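Local coordinates for IPT/TIG domain-containing protein BACOVA_02650 (Bacteroides ovatus, PDB 5E7H), which binds polysaccharide at the bacterial cell surface and probably captures xyloglucan before it is transported into the periplasm for degradation, at residues D44-N49 with E53-L58; S30-N33 with D39-V42; E183-A188 with S231-V236; V218-Y223 with L227-T232. One frame throughout, in Å; residues are numbered along the deposited sequence.

Contact 1: D44-N49 with E53-L58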
loop_
_atom_site.group_PDB
_atom_site.type_symbol
_atom_site.label_atom_id
_atom_site.label_comp_id
_atom_site.label_asym_id
_atom_site.label_seq_id
_atom_site.Cartn_x
_atom_site.Cartn_y
_atom_site.Cartn_z
ATOM N N ASP A 44 21.588 -5.199 11.850
ATOM C CA ASP A 44 20.714 -5.539 10.733
ATOM C C ASP A 44 20.260 -4.292 9.968
ATOM O O ASP A 44 19.429 -4.374 9.072
ATOM C CB ASP A 44 19.492 -6.309 11.238
ATOM C CG ASP A 44 19.862 -7.644 11.866
ATOM O OD1 ASP A 44 20.921 -8.194 11.510
ATOM O OD2 ASP A 44 19.087 -8.140 12.708
ATOM N N ILE A 45 20.811 -3.144 10.338
ATOM C CA ILE A 45 20.516 -1.897 9.638
ATOM C C ILE A 45 21.623 -1.607 8.644
ATOM O O ILE A 45 22.800 -1.625 9.007
ATOM C CB ILE A 45 20.392 -0.715 10.607
ATOM C CG1 ILE A 45 19.346 -1.027 11.675
ATOM C CG2 ILE A 45 20.023 0.557 9.843
ATOM C CD1 ILE A 45 19.336 -0.059 12.824
ATOM N N THR A 46 21.248 -1.333 7.399
ATOM C CA THR A 46 22.213 -0.966 6.364
ATOM C C THR A 46 22.134 0.530 6.115
ATOM O O THR A 46 21.048 1.058 5.909
ATOM C CB THR A 46 21.951 -1.725 5.054
ATOM O OG1 THR A 46 22.043 -3.134 5.293
ATOM C CG2 THR A 46 22.964 -1.333 3.975
ATOM N N THR A 47 23.282 1.209 6.149
ATOM C CA THR A 47 23.344 2.644 5.900
ATOM C C THR A 47 24.159 2.949 4.647
ATOM O O THR A 47 25.234 2.384 4.448
ATOM C CB THR A 47 23.955 3.382 7.091
ATOM O OG1 THR A 47 23.272 2.995 8.290
ATOM C CG2 THR A 47 23.840 4.888 6.903
ATOM N N SER A 48 23.642 3.840 3.804
ATOM C CA SER A 48 24.324 4.202 2.566
ATOM C C SER A 48 25.602 4.989 2.850
ATOM O O SER A 48 25.762 5.566 3.930
ATOM C CB SER A 48 23.408 5.028 1.672
ATOM O OG SER A 48 23.211 6.311 2.237
ATOM N N ASN A 49 26.495 5.016 1.859
ATOM C CA ASN A 49 27.786 5.696 1.968
ATOM C C ASN A 49 27.683 7.141 2.434
ATOM O O ASN A 49 28.535 7.629 3.183
ATOM C CB ASN A 49 28.507 5.676 0.617
ATOM C CG ASN A 49 28.977 4.295 0.222
ATOM O OD1 ASN A 49 28.545 3.746 -0.794
ATOM N ND2 ASN A 49 29.879 3.729 1.014
ATOM N N GLU A 53 20.374 7.289 3.588
ATOM C CA GLU A 53 19.411 6.207 3.487
ATOM C C GLU A 53 19.736 5.088 4.464
ATOM O O GLU A 53 20.899 4.748 4.670
ATOM C CB GLU A 53 19.371 5.659 2.057
ATOM C CG GLU A 53 18.382 4.515 1.856
ATOM C CD GLU A 53 18.421 3.942 0.453
ATOM O OE1 GLU A 53 18.793 2.759 0.305
ATOM O OE2 GLU A 53 18.070 4.667 -0.499
ATOM N N ILE A 54 18.702 4.531 5.086
ATOM C CA ILE A 54 18.875 3.296 5.826
ATOM C C ILE A 54 17.798 2.307 5.401
ATOM O O ILE A 54 16.701 2.680 4.942
ATOM C CB ILE A 54 18.829 3.498 7.349
ATOM C CG1 ILE A 54 17.473 4.020 7.797
ATOM C CG2 ILE A 54 19.943 4.465 7.793
ATOM C CD1 ILE A 54 17.313 4.085 9.315
ATOM N N SER A 55 18.128 1.029 5.530
ATOM C CA SER A 55 17.157 -0.014 5.258
ATOM C C SER A 55 17.335 -1.199 6.182
ATOM O O SER A 55 18.401 -1.411 6.742
ATOM C CB SER A 55 17.241 -0.480 3.804
ATOM O OG SER A 55 18.516 -1.046 3.531
ATOM N N PHE A 56 16.259 -1.964 6.324
ATOM C CA PHE A 56 16.240 -3.132 7.192
ATOM C C PHE A 56 15.008 -3.936 6.860
ATOM O O PHE A 56 14.032 -3.399 6.327
ATOM C CB PHE A 56 16.213 -2.735 8.664
ATOM C CG PHE A 56 15.077 -1.818 9.003
ATOM C CD1 PHE A 56 13.839 -2.321 9.352
ATOM C CD2 PHE A 56 15.264 -0.441 8.968
ATOM C CE1 PHE A 56 12.787 -1.458 9.645
ATOM C CE2 PHE A 56 14.218 0.418 9.258
ATOM C CZ PHE A 56 12.993 -0.091 9.599
ATOM N N VAL A 57 15.047 -5.216 7.203
ATOM C CA VAL A 57 13.897 -6.077 7.066
ATOM C C VAL A 57 12.988 -5.935 8.289
ATOM O O VAL A 57 13.497 -5.961 9.419
ATOM C CB VAL A 57 14.361 -7.520 6.914
ATOM C CG1 VAL A 57 13.178 -8.458 6.874
ATOM C CG2 VAL A 57 15.204 -7.672 5.644
ATOM N N LEU A 58 11.678 -5.777 8.075
ATOM C CA LEU A 58 10.720 -5.670 9.178
ATOM C C LEU A 58 10.565 -7.071 9.820
ATOM O O LEU A 58 10.063 -7.981 9.163
ATOM C CB LEU A 58 9.374 -5.125 8.692
ATOM C CG LEU A 58 8.352 -4.872 9.804
ATOM C CD1 LEU A 58 8.771 -3.713 10.677
ATOM C CD2 LEU A 58 6.985 -4.625 9.209
HETATM O O HOH W 1 17.538 -6.323 8.314
HETATM O O HOH W 2 19.939 -4.331 6.319
HETATM O O HOH W 3 20.466 1.411 2.811
#

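Contact 2: S30-N33 with D39-V42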
loop_
_atom_site.group_PDB
_atom_site.type_symbol
_atom_site.label_atom_id
_atom_site.label_comp_id
_atom_site.label_asym_id
_atom_site.label_seq_id
_atom_site.Cartn_x
_atom_site.Cartn_y
_atom_site.Cartn_z
ATOM N N SER A 30 22.361 4.425 15.987
ATOM C CA SER A 30 22.507 3.618 17.192
ATOM C C SER A 30 21.189 2.983 17.607
ATOM O O SER A 30 21.160 2.100 18.456
ATOM C CB SER A 30 23.065 4.470 18.335
ATOM O OG SER A 30 22.197 5.535 18.667
ATOM N N ARG A 31 20.091 3.420 17.000
ATOM C CA ARG A 31 18.801 2.846 17.326
ATOM C C ARG A 31 17.783 3.159 16.250
ATOM O O ARG A 31 17.722 4.285 15.772
ATOM C CB ARG A 31 18.295 3.375 18.663
ATOM C CG ARG A 31 17.084 2.650 19.177
ATOM C CD ARG A 31 16.558 3.295 20.434
ATOM N NE ARG A 31 15.510 2.490 21.050
ATOM C CZ ARG A 31 14.741 2.899 22.052
ATOM N NH1 ARG A 31 14.893 4.117 22.560
ATOM N NH2 ARG A 31 13.816 2.089 22.545
ATOM N N VAL A 32 16.999 2.153 15.882
ATOM C CA VAL A 32 15.789 2.361 15.089
ATOM C C VAL A 32 14.637 1.677 15.818
ATOM O O VAL A 32 14.591 0.448 15.914
ATOM C CB VAL A 32 15.916 1.816 13.640
ATOM C CG1 VAL A 32 14.591 1.930 12.886
ATOM C CG2 VAL A 32 17.006 2.574 12.892
ATOM N N ASN A 33 13.724 2.486 16.355
ATOM C CA ASN A 33 12.600 1.977 17.127
ATOM C C ASN A 33 11.328 2.016 16.302
ATOM O O ASN A 33 11.017 3.027 15.685
ATOM C CB ASN A 33 12.401 2.777 18.411
ATOM C CG ASN A 33 11.204 2.299 19.203
ATOM O OD1 ASN A 33 10.113 2.819 19.046
ATOM N ND2 ASN A 33 11.401 1.271 20.034
ATOM N N ASP A 39 12.889 -2.682 18.738
ATOM C CA ASP A 39 14.014 -2.060 18.038
ATOM C C ASP A 39 14.505 -2.975 16.926
ATOM O O ASP A 39 14.397 -4.201 17.023
ATOM C CB ASP A 39 15.185 -1.762 18.992
ATOM C CG ASP A 39 14.846 -0.741 20.050
ATOM O OD1 ASP A 39 13.994 0.129 19.804
ATOM O OD2 ASP A 39 15.465 -0.792 21.134
ATOM N N ILE A 40 15.059 -2.376 15.880
ATOM C CA ILE A 40 15.778 -3.121 14.857
ATOM C C ILE A 40 17.220 -3.284 15.336
ATOM O O ILE A 40 17.862 -2.291 15.654
ATOM C CB ILE A 40 15.761 -2.391 13.495
ATOM C CG1 ILE A 40 14.327 -2.028 13.074
ATOM C CG2 ILE A 40 16.477 -3.223 12.421
ATOM C CD1 ILE A 40 13.406 -3.191 12.834
ATOM N N PRO A 41 17.724 -4.528 15.409
ATOM C CA PRO A 41 19.135 -4.739 15.765
ATOM C C PRO A 41 20.060 -3.883 14.903
ATOM O O PRO A 41 19.923 -3.935 13.683
ATOM C CB PRO A 41 19.350 -6.229 15.481
ATOM C CG PRO A 41 18.002 -6.837 15.587
ATOM C CD PRO A 41 17.042 -5.793 15.088
ATOM N N VAL A 42 20.970 -3.129 15.514
ATOM C CA VAL A 42 21.811 -2.200 14.763
ATOM C C VAL A 42 22.594 -2.935 13.684
ATOM O O VAL A 42 22.809 -2.412 12.592
ATOM C CB VAL A 42 22.764 -1.438 15.694
ATOM C CG1 VAL A 42 23.760 -0.598 14.895
ATOM C CG2 VAL A 42 21.955 -0.554 16.632
HETATM O O HOH W 4 17.725 -0.327 17.210
#

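Contact 3: E183-A188 with S231-V236. With ACT (acetate ion), chain G.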
loop_
_atom_site.group_PDB
_atom_site.type_symbol
_atom_site.label_atom_id
_atom_site.label_comp_id
_atom_site.label_asym_id
_atom_site.label_seq_id
_atom_site.Cartn_x
_atom_site.Cartn_y
_atom_site.Cartn_z
ATOM N N GLU A 183 -19.944 1.982 -6.173
ATOM C CA GLU A 183 -20.561 1.778 -7.479
ATOM C C GLU A 183 -20.649 3.073 -8.282
ATOM O O GLU A 183 -21.481 3.198 -9.182
ATOM C CB GLU A 183 -21.952 1.129 -7.334
ATOM C CG GLU A 183 -21.846 -0.310 -6.853
ATOM C CD GLU A 183 -23.110 -1.113 -7.055
ATOM O OE1 GLU A 183 -23.956 -0.714 -7.884
ATOM O OE2 GLU A 183 -23.250 -2.152 -6.378
ATOM N N ASN A 184 -19.763 4.023 -7.995
ATOM C CA ASN A 184 -19.713 5.246 -8.790
ATOM C C ASN A 184 -18.660 5.086 -9.866
ATOM O O ASN A 184 -17.541 5.555 -9.749
ATOM C CB ASN A 184 -19.428 6.479 -7.931
ATOM C CG ASN A 184 -19.545 7.762 -8.735
ATOM O OD1 ASN A 184 -19.853 7.718 -9.927
ATOM N ND2 ASN A 184 -19.337 8.905 -8.093
ATOM N N PHE A 185 -19.014 4.399 -10.944
ATOM C CA PHE A 185 -18.003 4.075 -11.942
ATOM C C PHE A 185 -17.579 5.294 -12.777
ATOM O O PHE A 185 -16.471 5.315 -13.334
ATOM C CB PHE A 185 -18.509 2.939 -12.828
ATOM C CG PHE A 185 -18.652 1.648 -12.078
ATOM C CD1 PHE A 185 -17.547 0.874 -11.790
ATOM C CD2 PHE A 185 -19.896 1.242 -11.620
ATOM C CE1 PHE A 185 -17.686 -0.314 -11.076
ATOM C CE2 PHE A 185 -20.034 0.072 -10.902
ATOM C CZ PHE A 185 -18.937 -0.700 -10.627
ATOM N N ASP A 186 -18.428 6.311 -12.826
ATOM C CA ASP A 186 -18.063 7.559 -13.462
ATOM C C ASP A 186 -16.857 8.213 -12.773
ATOM O O ASP A 186 -16.093 8.937 -13.410
ATOM C CB ASP A 186 -19.262 8.510 -13.445
ATOM C CG ASP A 186 -19.160 9.596 -14.489
ATOM O OD1 ASP A 186 -18.830 9.275 -15.652
ATOM O OD2 ASP A 186 -19.414 10.771 -14.149
ATOM N N ALA A 187 -16.674 7.939 -11.480
ATOM C CA ALA A 187 -15.592 8.550 -10.712
ATOM C C ALA A 187 -14.381 7.641 -10.564
ATOM O O ALA A 187 -13.397 8.012 -9.946
ATOM C CB ALA A 187 -16.087 8.948 -9.324
ATOM N N ALA A 188 -14.448 6.446 -11.134
ATOM C CA ALA A 188 -13.392 5.464 -10.912
ATOM C C ALA A 188 -12.045 5.824 -11.528
ATOM O O ALA A 188 -11.967 6.600 -12.479
ATOM C CB ALA A 188 -13.840 4.129 -11.443
ATOM N N SER A 231 -22.832 2.964 0.526
ATOM C CA SER A 231 -22.367 1.787 -0.207
ATOM C C SER A 231 -21.001 1.393 0.296
ATOM O O SER A 231 -20.136 2.255 0.460
ATOM C CB SER A 231 -22.286 2.069 -1.693
ATOM O OG SER A 231 -21.645 0.982 -2.365
ATOM N N THR A 232 -20.800 0.110 0.569
ATOM C CA THR A 232 -19.474 -0.342 0.977
ATOM C C THR A 232 -18.686 -0.978 -0.163
ATOM O O THR A 232 -17.640 -1.570 0.069
ATOM C CB THR A 232 -19.552 -1.313 2.148
ATOM O OG1 THR A 232 -20.564 -2.272 1.906
ATOM C CG2 THR A 232 -19.905 -0.559 3.435
ATOM N N HIS A 233 -19.140 -0.791 -1.401
ATOM C CA HIS A 233 -18.397 -1.311 -2.551
ATOM C C HIS A 233 -17.009 -0.720 -2.716
ATOM O O HIS A 233 -16.833 0.490 -2.755
ATOM C CB HIS A 233 -19.193 -1.054 -3.827
ATOM C CG HIS A 233 -18.436 -1.318 -5.087
ATOM N ND1 HIS A 233 -18.201 -0.344 -6.033
ATOM C CD2 HIS A 233 -17.897 -2.459 -5.579
ATOM C CE1 HIS A 233 -17.546 -0.871 -7.049
ATOM N NE2 HIS A 233 -17.343 -2.153 -6.796
ATOM N N ILE A 234 -16.026 -1.609 -2.859
ATOM C CA ILE A 234 -14.748 -1.266 -3.482
ATOM C C ILE A 234 -14.482 -2.390 -4.466
ATOM O O ILE A 234 -14.653 -3.563 -4.133
ATOM C CB ILE A 234 -13.595 -1.086 -2.456
ATOM C CG1 ILE A 234 -12.292 -0.753 -3.169
ATOM C CG2 ILE A 234 -13.438 -2.331 -1.577
ATOM C CD1 ILE A 234 -11.158 -0.369 -2.234
ATOM N N GLY A 235 -14.051 -2.022 -5.669
ATOM C CA GLY A 235 -13.827 -2.998 -6.729
ATOM C C GLY A 235 -12.483 -2.767 -7.379
ATOM O O GLY A 235 -12.077 -1.629 -7.605
ATOM N N VAL A 236 -11.784 -3.862 -7.655
ATOM C CA VAL A 236 -10.511 -3.854 -8.374
ATOM C C VAL A 236 -10.699 -4.733 -9.613
ATOM O O VAL A 236 -11.025 -5.916 -9.506
ATOM C CB VAL A 236 -9.355 -4.370 -7.498
ATOM C CG1 VAL A 236 -8.048 -4.455 -8.282
ATOM C CG2 VAL A 236 -9.189 -3.481 -6.253
HETATM C C ACT G . -21.703 5.284 -12.874
HETATM O O ACT G . -21.391 6.324 -12.232
HETATM O OXT ACT G . -21.574 5.236 -14.123
HETATM C CH3 ACT G . -22.225 4.078 -12.143
HETATM O O HOH W 5 -23.603 -0.491 -3.350
#

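Contact 4: V218-Y223 with L227-T232. With NA (sodium ion), chain J; FMT (formic acid), chain B.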
loop_
_atom_site.group_PDB
_atom_site.type_symbol
_atom_site.label_atom_id
_atom_site.label_comp_id
_atom_site.label_asym_id
_atom_site.label_seq_id
_atom_site.Cartn_x
_atom_site.Cartn_y
_atom_site.Cartn_z
ATOM N N VAL A 218 -13.034 8.979 -6.095
ATOM C CA VAL A 218 -14.192 9.492 -5.363
ATOM C C VAL A 218 -14.496 10.917 -5.825
ATOM O O VAL A 218 -13.595 11.756 -5.834
ATOM C CB VAL A 218 -13.928 9.471 -3.829
ATOM C CG1 VAL A 218 -15.018 10.256 -3.071
ATOM C CG2 VAL A 218 -13.787 8.014 -3.319
ATOM N N ALA A 219 -15.754 11.183 -6.189
ATOM C CA ALA A 219 -16.152 12.470 -6.759
ATOM C C ALA A 219 -16.698 13.470 -5.732
ATOM O O ALA A 219 -16.893 14.648 -6.047
ATOM C CB ALA A 219 -17.191 12.250 -7.828
ATOM N N ASP A 220 -16.969 12.997 -4.524
ATOM C CA ASP A 220 -17.614 13.804 -3.493
ATOM C C ASP A 220 -16.674 14.851 -2.881
ATOM O O ASP A 220 -15.453 14.749 -2.981
ATOM C CB ASP A 220 -18.160 12.872 -2.414
ATOM C CG ASP A 220 -18.976 11.739 -3.007
ATOM O OD1 ASP A 220 -20.146 11.983 -3.367
ATOM O OD2 ASP A 220 -18.435 10.626 -3.162
ATOM N N ALA A 221 -17.260 15.865 -2.259
ATOM C CA ALA A 221 -16.493 16.978 -1.719
ATOM C C ALA A 221 -15.760 16.613 -0.431
ATOM O O ALA A 221 -14.556 16.874 -0.291
ATOM C CB ALA A 221 -17.399 18.150 -1.487
ATOM N N THR A 222 -16.485 16.031 0.521
ATOM C CA THR A 222 -15.911 15.677 1.819
ATOM C C THR A 222 -16.094 14.200 2.137
ATOM O O THR A 222 -16.869 13.500 1.470
ATOM C CB THR A 222 -16.549 16.448 2.974
ATOM O OG1 THR A 222 -17.911 16.020 3.112
ATOM C CG2 THR A 222 -16.526 17.968 2.759
ATOM N N TYR A 223 -15.383 13.739 3.158
ATOM C CA TYR A 223 -15.443 12.354 3.560
ATOM C C TYR A 223 -16.883 11.994 3.969
ATOM O O TYR A 223 -17.363 10.916 3.607
ATOM C CB TYR A 223 -14.411 12.090 4.679
ATOM C CG TYR A 223 -14.236 10.653 5.001
ATOM C CD1 TYR A 223 -13.850 9.731 4.032
ATOM C CD2 TYR A 223 -14.484 10.198 6.273
ATOM C CE1 TYR A 223 -13.723 8.376 4.342
ATOM C CE2 TYR A 223 -14.352 8.857 6.598
ATOM C CZ TYR A 223 -13.986 7.952 5.640
ATOM O OH TYR A 223 -13.854 6.600 5.925
ATOM N N LEU A 227 -19.265 8.973 2.546
ATOM C CA LEU A 227 -19.899 7.969 3.404
ATOM C C LEU A 227 -21.411 7.939 3.163
ATOM O O LEU A 227 -22.024 6.869 3.221
ATOM C CB LEU A 227 -19.603 8.230 4.873
ATOM C CG LEU A 227 -18.139 8.037 5.311
ATOM C CD1 LEU A 227 -18.020 8.405 6.792
ATOM C CD2 LEU A 227 -17.615 6.642 5.054
ATOM N N ASN A 228 -21.997 9.097 2.886
ATOM C CA ASN A 228 -23.437 9.173 2.690
ATOM C C ASN A 228 -23.921 8.622 1.339
ATOM O O ASN A 228 -25.114 8.652 1.085
ATOM C CB ASN A 228 -23.908 10.624 2.893
ATOM C CG ASN A 228 -23.986 10.990 4.356
ATOM O OD1 ASN A 228 -23.930 10.121 5.213
ATOM N ND2 ASN A 228 -24.102 12.274 4.655
ATOM N N ARG A 229 -23.009 8.096 0.524
ATOM C CA ARG A 229 -23.420 7.310 -0.644
ATOM C C ARG A 229 -24.011 5.985 -0.189
ATOM O O ARG A 229 -24.708 5.322 -0.962
ATOM C CB ARG A 229 -22.253 7.104 -1.601
ATOM C CG ARG A 229 -21.808 8.424 -2.212
ATOM C CD ARG A 229 -20.863 8.282 -3.388
ATOM N NE ARG A 229 -21.562 8.113 -4.647
ATOM C CZ ARG A 229 -21.719 9.043 -5.588
ATOM N NH1 ARG A 229 -21.224 10.278 -5.483
ATOM N NH2 ARG A 229 -22.371 8.709 -6.668
ATOM N N ASN A 230 -23.747 5.611 1.061
ATOM C CA ASN A 230 -24.343 4.433 1.702
ATOM C C ASN A 230 -24.092 3.143 0.882
ATOM O O ASN A 230 -25.011 2.349 0.579
ATOM C CB ASN A 230 -25.823 4.676 1.943
ATOM C CG ASN A 230 -26.079 5.874 2.878
ATOM O OD1 ASN A 230 -25.210 6.215 3.692
ATOM N ND2 ASN A 230 -27.240 6.495 2.766
ATOM N N SER A 231 -22.832 2.964 0.526
ATOM C CA SER A 231 -22.367 1.787 -0.207
ATOM C C SER A 231 -21.001 1.393 0.296
ATOM O O SER A 231 -20.136 2.255 0.460
ATOM C CB SER A 231 -22.286 2.069 -1.693
ATOM O OG SER A 231 -21.645 0.982 -2.365
ATOM N N THR A 232 -20.800 0.110 0.569
ATOM C CA THR A 232 -19.474 -0.342 0.977
ATOM C C THR A 232 -18.686 -0.978 -0.163
ATOM O O THR A 232 -17.640 -1.570 0.069
ATOM C CB THR A 232 -19.552 -1.313 2.148
ATOM O OG1 THR A 232 -20.564 -2.272 1.906
ATOM C CG2 THR A 232 -19.905 -0.559 3.435
HETATM NA NA NA J . -23.236 4.911 4.998
HETATM C C FMT B . -23.869 11.032 -8.257
HETATM O O1 FMT B . -22.693 11.484 -8.314
HETATM O O2 FMT B . -24.054 9.784 -8.319
#

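Contact 1: D44-N49 with E53-L58
Thr46 and Ser55 form an antiparallel hydrogen-bonded pair, and Thr47 and Ile54 the adjoining non-hydrogen-bonded pair, with CA atoms 4.5 Å apart. This is the beta hairpin of strands 46-47 and 53-57, which forms one margin of a sheet in the immunoglobulin-like IPT/TIG domain. Thr46 N meets Ser55 O at 2.9 Å and almost straight (178°), Thr46 O accepts the Ser55 amide in return, and Ser48 N continues the ladder to Glu53 O. The hydroxyl of Ser48 is held by Asp52 in the turn.

The side chains sort by face. Ile45 and Ile54 run alongside each other toward Val32 of the opposing sheet, touching where Ile45 CG2 lies 4.0 Å from Ile54 CB. A chi1 of 63° in Ile54 sets its CG2 beside the backbone N, and this branch comes to 3.7 Å from Thr47 OG1. Thr46 and Ser55 occupy the other face, where polar atoms are served by water. One water bonds both Asp44 O and the hydroxyl of Thr46. Where the strands part, another spans the gap, donating a hydrogen bond to Asp44 O at 2.8 Å and accepting from Val57 N at 2.9 Å.

Contact 2: S30-N33 with D39-V42
A single carboxylate oxygen, Asp39 OD1, is approached from opposite faces of its own plane by Arg31 NE and Asn33 ND2 in the beta hairpin of strands 31-34 and 38-40 of an IPT/TIG domain. The hydrogen bond from the asparagine amide is the shorter and straighter: Asn33 ND2 stands 2.8 Å from Asp39 OD1, nearly in line with the C-O bond, and the oxygen lies close to the plane of the amide. Asn33 OD1, the other end of that amide, accepts from Gly36 N in the hairpin loop, and two bonds therefore fix the group's rotation.

Arg31 makes the salt bridge. Its side chain is extended from CG to NE, with CG anti to the backbone N (chi1 -170°), which carries NE across to Asp39 OD1 at 3.1 Å. The guanidinium presents its edge, while the carboxylate stands nearly perpendicular to it (89°) and is met from above its plane.

On the other face of the hairpin, Val32 and Ile40 lie side by side in the sandwich interior, against Phe56 of the facing sheet. Strand pairing is partial: Ile40 N bonds Val32 O at 2.9 Å, but a water takes the place of the return bond, linking Val32 N to Ile40 O. Farther along, Ser30 and Arg31 form a classic beta bulge opposite Thr71, and Val42 CG2 packs 3.3 Å from Ser30 O.

Contact 3: E183-A188 with S231-V236
Glu183 N donates to His233 ND1 at 2.9 Å, a backbone-to-imidazole bond that anchors the loop 183-188 to the start of strand 233-240. The donor sits at the ring's edge, somewhat out of its plane (21°). Because ND1 accepts here, a neutral ring would probably carry its proton on NE2, the atom that bonds Tyr237 OH; the imidazole is thus gripped at both nitrogens, and its rotation is set. Swung away from its backbone N (chi1 170°), the ring leans along its own strand over Gly235, with ND1 turned to the loop and NE2 to Tyr237 OH.

Two side chains of the loop touch the imidazole, both from the same side of its plane. The aliphatic part of Glu183 crosses it at about a right angle, CG being 3.7 Å from His233 ND1, and its carboxylate goes on to Tyr140 OH. Phe185 brings CZ to 3.8 Å from His233 CE1, the two rings inclined at 52° in an oblique pairing. An acetate, probably from the crystallisation liquor, accepts from Asp186 N at 3.0 Å, and its methyl group touches the edge of the Phe185 ring.

Before the strand begins, Ser231 makes an ST turn: its OG accepts from His233 N at 3.2 Å and also bonds a water that is weakly linked to Glu183.

The site belongs to the xyloglucan-binding domain. Loop 183-188 connects strands 176-181 and 189-192, while strand 233-240 lies in the same antiparallel sheet between 133-142, whose Tyr140 ring meets His233, and 176-181.

Contact 4: V218-Y223 with L227-T232
The Tyr223 ring takes Leu227 over one face, and the guanidinium of Arg229 takes Asp220 and a formic acid molecule, probably from the crystallisation liquor, at its edge. Leu227 CG stands 4.2 Å from the centroid of the Tyr223 ring, a CH-pi contact displaced toward the rim. The two methyls of Leu227 divide the ring between them: CD1 lies 3.7 Å from Tyr223 CE2, whereas CD2 sits near the hydroxyl end, which bonds Val146 O.

The residues bracket helix 223-227, a single short turn in the loop region of the xyloglucan-binding domain. Leu227 N closes that turn on Tyr223 O at 2.9 Å. At the opening end Thr222 is the N-cap, its side chain capping a helix amide while Asp225 accepts from Thr222 N.

A type I beta turn, Leu227 to Asn230, leads out of the helix and binds a sodium ion through Leu227 O at 2.9 Å and Asn230 OD1 at 2.7 Å. Arg229, inside this turn, bends at chi3 (87°) and directs its guanidinium to the loop before the helix. There Arg229 NH1 makes a salt bridge to Asp220 OD1 at 2.9 Å, using the syn side of the carboxylate, and its bonds to the formic acid are weak.

The four contacts illustrate how a modular binding protein is built from separate local units. Contacts 2 and 1 come first along the chain, in series, as hairpins of the two facing sheets of the IPT/TIG domain. Their centres are 10 Å apart, and Ile45, Ile54 and Phe56 pack on Val32 and Ile40 between the sheets. Contacts 3 and 4 lie in the xyloglucan-binding domain, on the opposite side of the chain's centre, with centres about 40 Å from the first pair. They share Ser231 and Thr232, which join the sodium-binding turn to strand 233-240, and they also touch through Asn184 and Arg229, and Ala187 and Ala219. The pairs do not touch, their nearest atoms being about 22 Å apart.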